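Local coordinates for UPF0062 protein MJ1593 (Methanocaldococcus jannaschii, PDB 2YX5) that is of unknown function but belongs to the PurS family, small alpha/beta proteins, and here forms a four-chain assembly with two helices and an antiparallel sheet per chain, at residues N51-K54 with V55-E58; V59-M62 with C63-L67; R24-F28 with L29-N33; L67-P70 with V71-D74; N16-G19 with R20-R24. All blocks are in the same frame, centred on the assembly; numbering follows the deposited sequence.

Interaction 1 (N51-K54 with V55-E58); sequences NEEK and VKEE
With its CG turned opposite the carbonyl carbon (chi1 -73°) and the rest of the chain drawn out straight, Glu57 folds back over Glu53 and Lys54; Glu53, its CG opposite the backbone N (chi1 177°), bends at the next bond and comes forward to meet it. This is the N-terminal end of helix 52-67, where Asn51 holds the N-cap position and the outward-facing Glu53 and Lys54 meet residues three or four further on. Glu57 CG sits 3.3 Å from the carbonyl oxygen Glu53 O, and Glu53 OE2 approaches that same CG to 3.8 Å. The two acidic chains cross at about a right angle, their carboxylate planes 59° apart, so carboxylate meets methylene while the nearest charged oxygens, Glu53 OE2 and Glu57 OE2, stay 4.8 Å from each other. Glu57 OE1 leans instead on the aliphatic part of Lys54, 3.7 Å from Lys54 CG; the ammonium of Lys54 goes to a salt bridge with Glu50. In the same manner Glu53 OE1 brushes Lys56 CD at 4.1 Å rather than reaching the lysine nitrogen.

On the inner side of the helix the buried residue is Val55, which packs on Tyr2, Met47 and Val79 of the sheet. Behind these side chains, regular backbone bonds run from Lys56, Glu57 and Glu58 to residues four back. The first turn closes on Asn51 O, which accepts from Val55 N at 3.0 Å and has Val55 CG2 pressed against it, also at 3.0 Å, a tight approach for a methyl group.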
loop_
_atom_site.group_PDB
_atom_site.type_symbol
_atom_site.label_atom_id
_atom_site.label_comp_id
_atom_site.label_asym_id
_atom_site.label_seq_id
_atom_site.Cartn_x
_atom_site.Cartn_y
_atom_site.Cartn_z
ATOM N N ASN A 51 -13.956 -25.160 -13.667
ATOM C CA ASN A 51 -15.205 -24.739 -13.013
ATOM C C ASN A 51 -14.829 -23.909 -11.784
ATOM O O ASN A 51 -13.683 -23.975 -11.327
ATOM C CB ASN A 51 -16.050 -25.936 -12.574
ATOM C CG ASN A 51 -15.367 -26.763 -11.517
ATOM O OD1 ASN A 51 -14.476 -27.565 -11.812
ATOM N ND2 ASN A 51 -15.762 -26.557 -10.269
ATOM N N GLU A 52 -15.782 -23.153 -11.232
ATOM C CA GLU A 52 -15.476 -22.302 -10.078
ATOM C C GLU A 52 -14.866 -22.942 -8.836
ATOM O O GLU A 52 -14.021 -22.325 -8.182
ATOM C CB GLU A 52 -16.686 -21.467 -9.652
ATOM C CG GLU A 52 -18.024 -22.044 -9.956
ATOM C CD GLU A 52 -18.734 -21.232 -10.999
ATOM O OE1 GLU A 52 -18.548 -21.539 -12.192
ATOM O OE2 GLU A 52 -19.455 -20.277 -10.628
ATOM N N GLU A 53 -15.272 -24.155 -8.487
ATOM C CA GLU A 53 -14.691 -24.758 -7.300
ATOM C C GLU A 53 -13.222 -25.065 -7.548
ATOM O O GLU A 53 -12.394 -24.921 -6.647
ATOM C CB GLU A 53 -15.438 -26.035 -6.898
ATOM C CG GLU A 53 -14.833 -26.768 -5.696
ATOM C CD GLU A 53 -14.599 -25.858 -4.485
ATOM O OE1 GLU A 53 -15.524 -25.102 -4.108
ATOM O OE2 GLU A 53 -13.492 -25.901 -3.900
ATOM N N LYS A 54 -12.889 -25.473 -8.772
ATOM C CA LYS A 54 -11.509 -25.798 -9.076
ATOM C C LYS A 54 -10.652 -24.551 -9.167
ATOM O O LYS A 54 -9.452 -24.600 -8.904
ATOM C CB LYS A 54 -11.406 -26.618 -10.368
ATOM C CG LYS A 54 -11.420 -28.132 -10.138
ATOM C CD LYS A 54 -10.443 -28.828 -11.074
ATOM C CE LYS A 54 -10.049 -30.214 -10.576
ATOM N NZ LYS A 54 -8.993 -30.825 -11.440
ATOM N N VAL A 55 -11.278 -23.437 -9.533
ATOM C CA VAL A 55 -10.574 -22.162 -9.648
ATOM C C VAL A 55 -10.216 -21.708 -8.235
ATOM O O VAL A 55 -9.064 -21.347 -7.955
ATOM C CB VAL A 55 -11.459 -21.080 -10.311
ATOM C CG1 VAL A 55 -10.657 -19.814 -10.521
ATOM C CG2 VAL A 55 -11.993 -21.576 -11.635
ATOM N N LYS A 56 -11.223 -21.743 -7.360
ATOM C CA LYS A 56 -11.075 -21.368 -5.961
ATOM C C LYS A 56 -9.916 -22.164 -5.354
ATOM O O LYS A 56 -9.135 -21.643 -4.555
ATOM C CB LYS A 56 -12.380 -21.641 -5.195
ATOM C CG LYS A 56 -12.368 -21.253 -3.702
ATOM C CD LYS A 56 -13.729 -21.556 -3.049
ATOM C CE LYS A 56 -13.739 -21.361 -1.526
ATOM N NZ LYS A 56 -14.129 -19.993 -1.085
ATOM N N GLU A 57 -9.793 -23.423 -5.747
ATOM C CA GLU A 57 -8.710 -24.240 -5.230
ATOM C C GLU A 57 -7.389 -23.672 -5.712
ATOM O O GLU A 57 -6.431 -23.570 -4.966
ATOM C CB GLU A 57 -8.846 -25.689 -5.711
ATOM C CG GLU A 57 -9.962 -26.463 -5.040
ATOM C CD GLU A 57 -9.993 -27.919 -5.461
ATOM O OE1 GLU A 57 -10.266 -28.203 -6.647
ATOM O OE2 GLU A 57 -9.738 -28.782 -4.600
ATOM N N GLU A 58 -7.349 -23.288 -6.971
ATOM C CA GLU A 58 -6.119 -22.776 -7.519
ATOM C C GLU A 58 -5.661 -21.455 -6.882
ATOM O O GLU A 58 -4.492 -21.313 -6.518
ATOM C CB GLU A 58 -6.256 -22.632 -9.032
ATOM C CG GLU A 58 -4.927 -22.727 -9.772
ATOM C CD GLU A 58 -5.054 -22.429 -11.253
ATOM O OE1 GLU A 58 -5.997 -22.946 -11.901
ATOM O OE2 GLU A 58 -4.197 -21.679 -11.775
#

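Interaction 2 (V59-M62 with C63-L67); sequences VEEM and CKKLL
Glu61 spreads its carboxylate over the aliphatic ends of two lysines in the next turn, one oxygen to each. OE2 lies 3.3 Å from Lys64 CE, and OE1 lies 3.6 Å from Lys65 CE. Neither pair closes into a salt bridge, since even the nearer charged atoms, Glu61 OE1 and Lys65 NZ, are 4.1 Å apart; the attraction is probably electrostatic at a distance, on the outer side of the helix. Lys65 reaches this place by an unusual route for a helix: its CG stands between the backbone N and the carbonyl carbon (chi1 63°), which brings CG to 3.1 Å from Glu61 O.

These residues form the C-terminal end of helix 52-67, where the winding widens into a pi-type turn. The carbonyl Met62 O marks the change, accepting from Leu67 N, five residues on, at 3.0 Å, with a weak second bond from Leu66 N. The wider turn also carries the leucine side chain back onto the helix, Leu67 CD1 resting 3.6 Å from Met62 CB. Cys63 faces the sheet of its own chain, against Val6, Tyr75 and Ile77. Met62 touches Ile45 and Met47 as well as Phe31 of the second subunit, so it packs both within the chain and across the interface. One turn earlier the helix is regular, with Cys63 N bonded to Val59 O at 2.8 Å.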
loop_
_atom_site.group_PDB
_atom_site.type_symbol
_atom_site.label_atom_id
_atom_site.label_comp_id
_atom_site.label_asym_id
_atom_site.label_seq_id
_atom_site.Cartn_x
_atom_site.Cartn_y
_atom_site.Cartn_z
ATOM N N VAL A 59 -6.575 -20.500 -6.744
ATOM C CA VAL A 59 -6.219 -19.213 -6.166
ATOM C C VAL A 59 -5.869 -19.452 -4.707
ATOM O O VAL A 59 -5.036 -18.757 -4.126
ATOM C CB VAL A 59 -7.377 -18.165 -6.326
ATOM C CG1 VAL A 59 -7.673 -17.955 -7.801
ATOM C CG2 VAL A 59 -8.634 -18.633 -5.634
ATOM N N GLU A 60 -6.490 -20.479 -4.140
ATOM C CA GLU A 60 -6.249 -20.849 -2.757
ATOM C C GLU A 60 -4.764 -21.118 -2.643
ATOM O O GLU A 60 -4.120 -20.658 -1.700
ATOM C CB GLU A 60 -7.037 -22.102 -2.412
ATOM C CG GLU A 60 -7.902 -21.954 -1.183
ATOM C CD GLU A 60 -9.150 -22.812 -1.260
ATOM O OE1 GLU A 60 -9.028 -24.026 -1.557
ATOM O OE2 GLU A 60 -10.253 -22.268 -1.024
ATOM N N GLU A 61 -4.228 -21.856 -3.617
ATOM C CA GLU A 61 -2.810 -22.158 -3.657
ATOM C C GLU A 61 -1.967 -20.896 -3.873
ATOM O O GLU A 61 -0.916 -20.731 -3.253
ATOM C CB GLU A 61 -2.521 -23.148 -4.772
ATOM C CG GLU A 61 -2.681 -24.563 -4.353
ATOM C CD GLU A 61 -1.700 -24.920 -3.271
ATOM O OE1 GLU A 61 -0.479 -24.789 -3.538
ATOM O OE2 GLU A 61 -2.149 -25.321 -2.168
ATOM N N MET A 62 -2.417 -20.017 -4.767
ATOM C CA MET A 62 -1.704 -18.764 -5.043
ATOM C C MET A 62 -1.518 -17.982 -3.744
ATOM O O MET A 62 -0.448 -17.451 -3.475
ATOM C CB MET A 62 -2.495 -17.914 -6.032
ATOM C CG MET A 62 -2.618 -18.520 -7.419
ATOM S SD MET A 62 -3.779 -17.560 -8.426
ATOM C CE MET A 62 -4.648 -18.851 -9.381
ATOM N N CYS A 63 -2.584 -17.934 -2.955
ATOM C CA CYS A 63 -2.598 -17.251 -1.675
ATOM C C CYS A 63 -1.608 -17.926 -0.751
ATOM O O CYS A 63 -0.732 -17.277 -0.170
ATOM C CB CYS A 63 -3.995 -17.348 -1.025
ATOM S SG CYS A 63 -5.271 -16.252 -1.670
ATOM N N LYS A 64 -1.778 -19.240 -0.623
ATOM C CA LYS A 64 -0.957 -20.057 0.249
ATOM C C LYS A 64 0.508 -19.916 -0.011
ATOM O O LYS A 64 1.282 -19.901 0.932
ATOM C CB LYS A 64 -1.325 -21.538 0.144
ATOM C CG LYS A 64 -0.534 -22.423 1.112
ATOM C CD LYS A 64 -0.752 -23.910 0.854
ATOM C CE LYS A 64 -2.223 -24.290 0.943
ATOM N NZ LYS A 64 -2.793 -24.011 2.287
ATOM N N LYS A 65 0.908 -19.809 -1.270
ATOM C CA LYS A 65 2.330 -19.688 -1.530
ATOM C C LYS A 65 2.868 -18.351 -2.065
ATOM O O LYS A 65 4.045 -18.260 -2.408
ATOM C CB LYS A 65 2.794 -20.839 -2.422
ATOM C CG LYS A 65 2.169 -20.874 -3.788
ATOM C CD LYS A 65 2.830 -21.962 -4.657
ATOM C CE LYS A 65 2.757 -23.362 -4.032
ATOM N NZ LYS A 65 3.408 -24.377 -4.909
ATOM N N LEU A 66 2.035 -17.314 -2.126
ATOM C CA LEU A 66 2.523 -16.018 -2.596
ATOM C C LEU A 66 1.759 -14.818 -2.084
ATOM O O LEU A 66 2.288 -14.007 -1.333
ATOM C CB LEU A 66 2.542 -15.943 -4.126
ATOM C CG LEU A 66 3.183 -14.650 -4.643
ATOM C CD1 LEU A 66 4.638 -14.610 -4.181
ATOM C CD2 LEU A 66 3.107 -14.560 -6.147
ATOM N N LEU A 67 0.506 -14.724 -2.506
ATOM C CA LEU A 67 -0.373 -13.614 -2.170
ATOM C C LEU A 67 -0.543 -13.213 -0.716
ATOM O O LEU A 67 -0.583 -12.019 -0.399
ATOM C CB LEU A 67 -1.740 -13.862 -2.802
ATOM C CG LEU A 67 -1.540 -14.150 -4.289
ATOM C CD1 LEU A 67 -2.868 -14.454 -4.942
ATOM C CD2 LEU A 67 -0.847 -12.958 -4.946
#

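Interaction 3 (R24-F28 with L29-N33); sequences RALNF and LGFNN
The Phe31 ring meets Leu26 with its edge: the carbonyl oxygen Leu26 O lies in the plane of the ring, 3.4 Å from Phe31 CD2. The methyl Leu26 CD2, 4.1 Å from Phe31 CD2, stands well off the ring plane, so the oxygen comes at the edge and the methyl from above it. The other ring, Phe28, meets the next residue, Phe28 CD2 lying 4.0 Å from Leu29 CD2.

The chain makes a Schellman motif here, the end of helix 17-28. Gly30 is the first residue to leave the helix and takes a positive phi of 120°. Two bonds lead back into the last turn: a sound one from Gly30 N to Asn27 O at 2.9 Å, and a weak one from Phe31 N to Leu26 O. The sound bond reaches its oxygen from well above the carbonyl plane, as the chain doubles back over the helix end. Holding CG beside the backbone N (chi1 -52°), Phe31 keeps its ring down against Leu26 as the chain departs.

Other copies of the protein cover this end. Leu26 and Phe31 pack on Met62 of the second subunit, and Phe28 meets Phe28 of the fourth. Phe31, the last residue of the motif, is also the centre of an inverse gamma turn, spanned by a short, weak bond of 2.6 Å from Asn32 N to Gly30 O.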
loop_
_atom_site.group_PDB
_atom_site.type_symbol
_atom_site.label_atom_id
_atom_site.label_comp_id
_atom_site.label_asym_id
_atom_site.label_seq_id
_atom_site.Cartn_x
_atom_site.Cartn_y
_atom_site.Cartn_z
ATOM N N ARG A 24 -9.318 8.923 12.301
ATOM C CA ARG A 24 -8.928 10.166 12.938
ATOM C C ARG A 24 -8.826 11.357 11.971
ATOM O O ARG A 24 -9.317 12.458 12.263
ATOM C CB ARG A 24 -7.639 9.929 13.729
ATOM C CG ARG A 24 -7.895 8.994 14.914
ATOM C CD ARG A 24 -6.611 8.581 15.599
ATOM N NE ARG A 24 -6.815 7.677 16.735
ATOM C CZ ARG A 24 -7.177 6.402 16.641
ATOM N NH1 ARG A 24 -7.388 5.843 15.455
ATOM N NH2 ARG A 24 -7.318 5.674 17.741
ATOM N N ALA A 25 -8.228 11.142 10.809
ATOM C CA ALA A 25 -8.136 12.218 9.845
ATOM C C ALA A 25 -9.553 12.593 9.413
ATOM O O ALA A 25 -9.826 13.751 9.106
ATOM C CB ALA A 25 -7.316 11.781 8.633
ATOM N N LEU A 26 -10.460 11.618 9.379
ATOM C CA LEU A 26 -11.834 11.924 8.968
ATOM C C LEU A 26 -12.563 12.739 10.038
ATOM O O LEU A 26 -13.259 13.702 9.728
ATOM C CB LEU A 26 -12.611 10.651 8.664
ATOM C CG LEU A 26 -12.292 10.110 7.288
ATOM C CD1 LEU A 26 -13.034 8.794 7.064
ATOM C CD2 LEU A 26 -12.662 11.154 6.256
ATOM N N ASN A 27 -12.399 12.349 11.294
ATOM C CA ASN A 27 -13.022 13.087 12.371
ATOM C C ASN A 27 -12.397 14.469 12.417
ATOM O O ASN A 27 -13.088 15.470 12.622
ATOM C CB ASN A 27 -12.813 12.381 13.709
ATOM C CG ASN A 27 -13.542 11.062 13.785
ATOM O OD1 ASN A 27 -14.596 10.875 13.159
ATOM N ND2 ASN A 27 -12.997 10.138 14.565
ATOM N N PHE A 28 -11.088 14.521 12.214
ATOM C CA PHE A 28 -10.387 15.788 12.242
ATOM C C PHE A 28 -10.970 16.795 11.257
ATOM O O PHE A 28 -10.987 17.991 11.520
ATOM C CB PHE A 28 -8.910 15.593 11.916
ATOM C CG PHE A 28 -8.145 16.883 11.832
ATOM C CD1 PHE A 28 -7.561 17.435 12.974
ATOM C CD2 PHE A 28 -8.057 17.575 10.623
ATOM C CE1 PHE A 28 -6.905 18.650 12.913
ATOM C CE2 PHE A 28 -7.403 18.795 10.555
ATOM C CZ PHE A 28 -6.823 19.335 11.705
ATOM N N LEU A 29 -11.433 16.320 10.114
ATOM C CA LEU A 29 -11.981 17.226 9.127
ATOM C C LEU A 29 -13.444 17.593 9.352
ATOM O O LEU A 29 -14.020 18.386 8.588
ATOM C CB LEU A 29 -11.798 16.644 7.725
ATOM C CG LEU A 29 -10.343 16.608 7.268
ATOM C CD1 LEU A 29 -10.256 15.788 5.981
ATOM C CD2 LEU A 29 -9.811 18.025 7.073
ATOM N N GLY A 30 -14.049 17.022 10.391
ATOM C CA GLY A 30 -15.434 17.335 10.673
ATOM C C GLY A 30 -16.375 16.152 10.644
ATOM O O GLY A 30 -17.371 16.151 11.357
ATOM N N PHE A 31 -16.080 15.147 9.831
ATOM C CA PHE A 31 -16.944 13.968 9.754
ATOM C C PHE A 31 -16.955 13.179 11.074
ATOM O O PHE A 31 -16.360 12.102 11.173
ATOM C CB PHE A 31 -16.482 13.051 8.625
ATOM C CG PHE A 31 -16.325 13.741 7.303
ATOM C CD1 PHE A 31 -17.385 13.788 6.396
ATOM C CD2 PHE A 31 -15.095 14.320 6.944
ATOM C CE1 PHE A 31 -17.225 14.396 5.144
ATOM C CE2 PHE A 31 -14.921 14.933 5.695
ATOM C CZ PHE A 31 -15.986 14.971 4.791
ATOM N N ASN A 32 -17.635 13.712 12.086
ATOM C CA ASN A 32 -17.706 13.031 13.379
ATOM C C ASN A 32 -18.681 11.856 13.391
ATOM O O ASN A 32 -18.759 11.091 14.354
ATOM C CB ASN A 32 -18.021 14.040 14.467
ATOM C CG ASN A 32 -16.839 14.940 14.743
ATOM O OD1 ASN A 32 -15.759 14.463 15.128
ATOM N ND2 ASN A 32 -17.017 16.243 14.534
ATOM N N ASN A 33 -19.417 11.729 12.285
ATOM C CA ASN A 33 -20.359 10.617 12.056
ATOM C C ASN A 33 -19.566 9.319 11.912
ATOM O O ASN A 33 -20.046 8.213 12.338
ATOM C CB ASN A 33 -21.099 10.845 10.732
ATOM C CG ASN A 33 -22.405 11.493 10.956
ATOM O OD1 ASN A 33 -23.090 11.161 11.975
ATOM N ND2 ASN A 33 -22.813 12.414 10.059
#

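Interaction 4 (L67-P70 with V71-D74); sequences LANP and VIHD
His73 ND1 accepts a hydrogen bond from Asn69 N at 2.9 Å, almost straight at 169°, with the donor close to the plane of the imidazole. An Asx turn and a beta turn, the latter closed by a weak bond, both start at Asn69, in the loop that leaves helix 52-67 and enters strand 73-81, so the histidine ring is tied back across the turn to the residue that starts it. The side chain of His73 points toward the loop, and its CB also rests against the methyl of Ala68, 4.0 Å from Ala68 CB.

Asn69 works through three groups. Its N-H goes to the ring. Its carbonyl oxygen faces the returning backbone, taking weak bonds from Ile72 N at 3.0 Å and from His73 N. Its side chain, with CG opposite the backbone N (chi1 -174°), lies alongside Val71 and lets OD1 accept from Val71 N at 3.1 Å, which closes the Asx turn. The other end of that amide is used too, since Asn69 ND2 bonds Leu15 O of the third subunit; the turn is thereby part of the assembly interface. Lys11, just past the end of strand 2-10, secures the exit, with NZ bonded to Pro70 O and His73 O and salt-bridged to Asp74.

Ile72 takes the less common torsion that stands CG1 between its backbone N and carbonyl carbon. From there Ile72 CG1 lies 3.9 Å from Asn69 CB and sits over the centre of one face of the His73 ring, 3.5 Å above its plane.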
loop_
_atom_site.group_PDB
_atom_site.type_symbol
_atom_site.label_atom_id
_atom_site.label_comp_id
_atom_site.label_asym_id
_atom_site.label_seq_id
_atom_site.Cartn_x
_atom_site.Cartn_y
_atom_site.Cartn_z
ATOM N N LEU A 67 0.506 -14.724 -2.506
ATOM C CA LEU A 67 -0.373 -13.614 -2.170
ATOM C C LEU A 67 -0.543 -13.213 -0.716
ATOM O O LEU A 67 -0.583 -12.019 -0.399
ATOM C CB LEU A 67 -1.740 -13.862 -2.802
ATOM C CG LEU A 67 -1.540 -14.150 -4.289
ATOM C CD1 LEU A 67 -2.868 -14.454 -4.942
ATOM C CD2 LEU A 67 -0.847 -12.958 -4.946
ATOM N N ALA A 68 -0.638 -14.174 0.184
ATOM C CA ALA A 68 -0.826 -13.791 1.573
ATOM C C ALA A 68 0.012 -14.588 2.549
ATOM O O ALA A 68 0.364 -15.744 2.286
ATOM C CB ALA A 68 -2.308 -13.900 1.948
ATOM N N ASN A 69 0.341 -13.950 3.668
ATOM C CA ASN A 69 1.116 -14.581 4.720
ATOM C C ASN A 69 0.169 -14.861 5.870
ATOM O O ASN A 69 -0.226 -13.951 6.577
ATOM C CB ASN A 69 2.236 -13.666 5.214
ATOM C CG ASN A 69 3.153 -14.364 6.206
ATOM O OD1 ASN A 69 2.795 -15.403 6.773
ATOM N ND2 ASN A 69 4.339 -13.795 6.427
ATOM N N PRO A 70 -0.179 -16.137 6.085
ATOM C CA PRO A 70 -1.092 -16.573 7.152
ATOM C C PRO A 70 -0.773 -16.034 8.545
ATOM O O PRO A 70 -1.682 -15.821 9.358
ATOM C CB PRO A 70 -0.994 -18.094 7.093
ATOM C CG PRO A 70 0.425 -18.301 6.608
ATOM C CD PRO A 70 0.526 -17.288 5.497
ATOM N N VAL A 71 0.508 -15.808 8.828
ATOM C CA VAL A 71 0.888 -15.298 10.139
ATOM C C VAL A 71 0.272 -13.927 10.428
ATOM O O VAL A 71 -0.219 -13.687 11.528
ATOM C CB VAL A 71 2.407 -15.207 10.264
ATOM C CG1 VAL A 71 2.790 -14.573 11.605
ATOM C CG2 VAL A 71 3.003 -16.589 10.153
ATOM N N ILE A 72 0.279 -13.048 9.427
ATOM C CA ILE A 72 -0.255 -11.683 9.562
ATOM C C ILE A 72 -1.498 -11.405 8.714
ATOM O O ILE A 72 -2.101 -10.332 8.814
ATOM C CB ILE A 72 0.790 -10.653 9.118
ATOM C CG1 ILE A 72 1.124 -10.886 7.636
ATOM C CG2 ILE A 72 2.039 -10.790 9.969
ATOM C CD1 ILE A 72 2.152 -9.939 7.027
ATOM N N HIS A 73 -1.883 -12.374 7.893
ATOM C CA HIS A 73 -2.999 -12.182 6.979
ATOM C C HIS A 73 -4.133 -13.158 7.043
ATOM O O HIS A 73 -3.946 -14.337 7.309
ATOM C CB HIS A 73 -2.490 -12.203 5.536
ATOM C CG HIS A 73 -1.567 -11.086 5.197
ATOM N ND1 HIS A 73 -0.477 -11.252 4.370
ATOM C CD2 HIS A 73 -1.606 -9.770 5.510
ATOM C CE1 HIS A 73 0.110 -10.089 4.184
ATOM N NE2 HIS A 73 -0.556 -9.172 4.864
ATOM N N ASP A 74 -5.315 -12.632 6.767
ATOM C CA ASP A 74 -6.528 -13.421 6.678
ATOM C C ASP A 74 -6.949 -13.095 5.252
ATOM O O ASP A 74 -6.618 -12.016 4.746
ATOM C CB ASP A 74 -7.593 -12.947 7.672
ATOM C CG ASP A 74 -7.523 -13.685 9.008
ATOM O OD1 ASP A 74 -6.883 -14.761 9.077
ATOM O OD2 ASP A 74 -8.128 -13.190 9.987
#

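Interaction 5 (N16-G19 with R20-R24); sequences NPEG and RTIQR
Glu18 and Ile22 lie side by side and point the same way, Glu18 CG 4.1 Å from Ile22 CD1, so a methylene of the acid touches the end of the isoleucine. Ile22 also packs on Val37 and Thr39 of strand 34-47, and this side of the helix faces the sheet. Arg20 runs the other way, back over the start of the helix. With CG beside the backbone N (chi1 -65°), it lays its aliphatic carbons along the carbonyl of Asn16, Arg20 CD coming to 3.4 Å from Asn16 O before the chain bends at chi3.

The guanidinium of Arg20 then has Arg24 NH1 above one face. Arg24 is fixed there through its own edge: Arg24 NH1 bonds Arg20 O at 3.0 Å with the oxygen lying in the plane of the Arg24 guanidinium, and it comes from the other side of that carbonyl plane from Arg24 N, which bonds the same oxygen.

All this belongs to the N-terminal end of helix 17-28, capped by Asn16, whose OD1 accepts from Glu18 N at 3.2 Å. The amide nitrogen of the cap is held by Thr39 and Gln38, which ties the helix start to strand 34-47. Arg20 and Thr21 pack on Leu66 of the third subunit.

Thr21 sits close over the first turn. Its hydroxyl, turned opposite the carbonyl carbon (chi1 -60°), reaches back to Pro17 O at a short 2.5 Å. Thr21 N donates to the same Pro17 O at 2.9 Å from the opposite face of the carbonyl plane.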
loop_
_atom_site.group_PDB
_atom_site.type_symbol
_atom_site.label_atom_id
_atom_site.label_comp_id
_atom_site.label_asym_id
_atom_site.label_seq_id
_atom_site.Cartn_x
_atom_site.Cartn_y
_atom_site.Cartn_z
ATOM N N ASN A 16 -4.930 -2.069 12.918
ATOM C CA ASN A 16 -4.497 -1.597 11.619
ATOM C C ASN A 16 -4.315 -0.081 11.597
ATOM O O ASN A 16 -5.282 0.697 11.591
ATOM C CB ASN A 16 -5.506 -2.047 10.550
ATOM C CG ASN A 16 -5.177 -1.523 9.154
ATOM O OD1 ASN A 16 -4.018 -1.259 8.814
ATOM N ND2 ASN A 16 -6.209 -1.394 8.330
ATOM N N PRO A 17 -3.053 0.351 11.579
ATOM C CA PRO A 17 -2.682 1.767 11.551
ATOM C C PRO A 17 -3.386 2.536 10.426
ATOM O O PRO A 17 -3.742 3.704 10.598
ATOM C CB PRO A 17 -1.165 1.720 11.355
ATOM C CG PRO A 17 -0.781 0.440 12.055
ATOM C CD PRO A 17 -1.862 -0.517 11.606
ATOM N N GLU A 18 -3.585 1.891 9.276
ATOM C CA GLU A 18 -4.236 2.589 8.171
ATOM C C GLU A 18 -5.693 2.929 8.535
ATOM O O GLU A 18 -6.127 4.058 8.367
ATOM C CB GLU A 18 -4.213 1.764 6.880
ATOM C CG GLU A 18 -4.538 2.622 5.643
ATOM C CD GLU A 18 -4.761 1.792 4.388
ATOM O OE1 GLU A 18 -4.463 0.572 4.442
ATOM O OE2 GLU A 18 -5.224 2.348 3.353
ATOM N N GLY A 19 -6.416 1.950 9.068
ATOM C CA GLY A 19 -7.796 2.197 9.426
ATOM C C GLY A 19 -7.914 3.298 10.465
ATOM O O GLY A 19 -8.710 4.256 10.319
ATOM N N ARG A 20 -7.110 3.163 11.514
ATOM C CA ARG A 20 -7.110 4.133 12.590
ATOM C C ARG A 20 -6.790 5.532 12.085
ATOM O O ARG A 20 -7.420 6.507 12.487
ATOM C CB ARG A 20 -6.115 3.697 13.658
ATOM C CG ARG A 20 -6.541 2.389 14.313
ATOM C CD ARG A 20 -5.358 1.637 14.874
ATOM N NE ARG A 20 -4.572 2.477 15.767
ATOM C CZ ARG A 20 -4.939 2.822 17.000
ATOM N NH1 ARG A 20 -6.096 2.397 17.501
ATOM N NH2 ARG A 20 -4.135 3.586 17.735
ATOM N N THR A 21 -5.839 5.619 11.172
ATOM C CA THR A 21 -5.435 6.901 10.627
ATOM C C THR A 21 -6.543 7.542 9.829
ATOM O O THR A 21 -6.808 8.739 9.948
ATOM C CB THR A 21 -4.211 6.736 9.727
ATOM O OG1 THR A 21 -3.156 6.183 10.505
ATOM C CG2 THR A 21 -3.770 8.077 9.136
ATOM N N ILE A 22 -7.178 6.751 8.994
ATOM C CA ILE A 22 -8.243 7.276 8.188
ATOM C C ILE A 22 -9.361 7.805 9.074
ATOM O O ILE A 22 -9.891 8.889 8.827
ATOM C CB ILE A 22 -8.763 6.204 7.227
ATOM C CG1 ILE A 22 -7.675 5.920 6.186
ATOM C CG2 ILE A 22 -10.055 6.665 6.582
ATOM C CD1 ILE A 22 -7.962 4.793 5.235
ATOM N N GLN A 23 -9.694 7.049 10.119
ATOM C CA GLN A 23 -10.749 7.454 11.029
ATOM C C GLN A 23 -10.455 8.827 11.625
ATOM O O GLN A 23 -11.236 9.777 11.471
ATOM C CB GLN A 23 -10.880 6.447 12.157
ATOM C CG GLN A 23 -12.110 6.637 13.017
ATOM C CD GLN A 23 -11.969 5.902 14.317
ATOM O OE1 GLN A 23 -11.186 6.295 15.167
ATOM N NE2 GLN A 23 -12.708 4.814 14.474
ATOM N N ARG A 24 -9.318 8.923 12.301
ATOM C CA ARG A 24 -8.928 10.166 12.938
ATOM C C ARG A 24 -8.826 11.357 11.971
ATOM O O ARG A 24 -9.317 12.458 12.263
ATOM C CB ARG A 24 -7.639 9.929 13.729
ATOM C CG ARG A 24 -7.895 8.994 14.914
ATOM C CD ARG A 24 -6.611 8.581 15.599
ATOM N NE ARG A 24 -6.815 7.677 16.735
ATOM C CZ ARG A 24 -7.177 6.402 16.641
ATOM N NH1 ARG A 24 -7.388 5.843 15.455
ATOM N NH2 ARG A 24 -7.318 5.674 17.741
#

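Interactions 1 and 2 are successive turns of helix 52-67, their centres 12 Å apart, and interaction 4 continues from the second through shared Leu67, with a probable hydrogen bond of 3.1 Å from Ala68 N to Cys63 O. Interactions 5 and 3 are the two ends of helix 17-28 and share Arg24, their centres 11 Å apart. The two helices lie far from each other within the chain: interactions 1 and 3 have centres about 42 Å apart. The assembly brings them together instead, since Met62 and Leu66 of this chain pack on Phe31 and Leu29 of the second subunit, and Leu66 also meets Thr21 of the third.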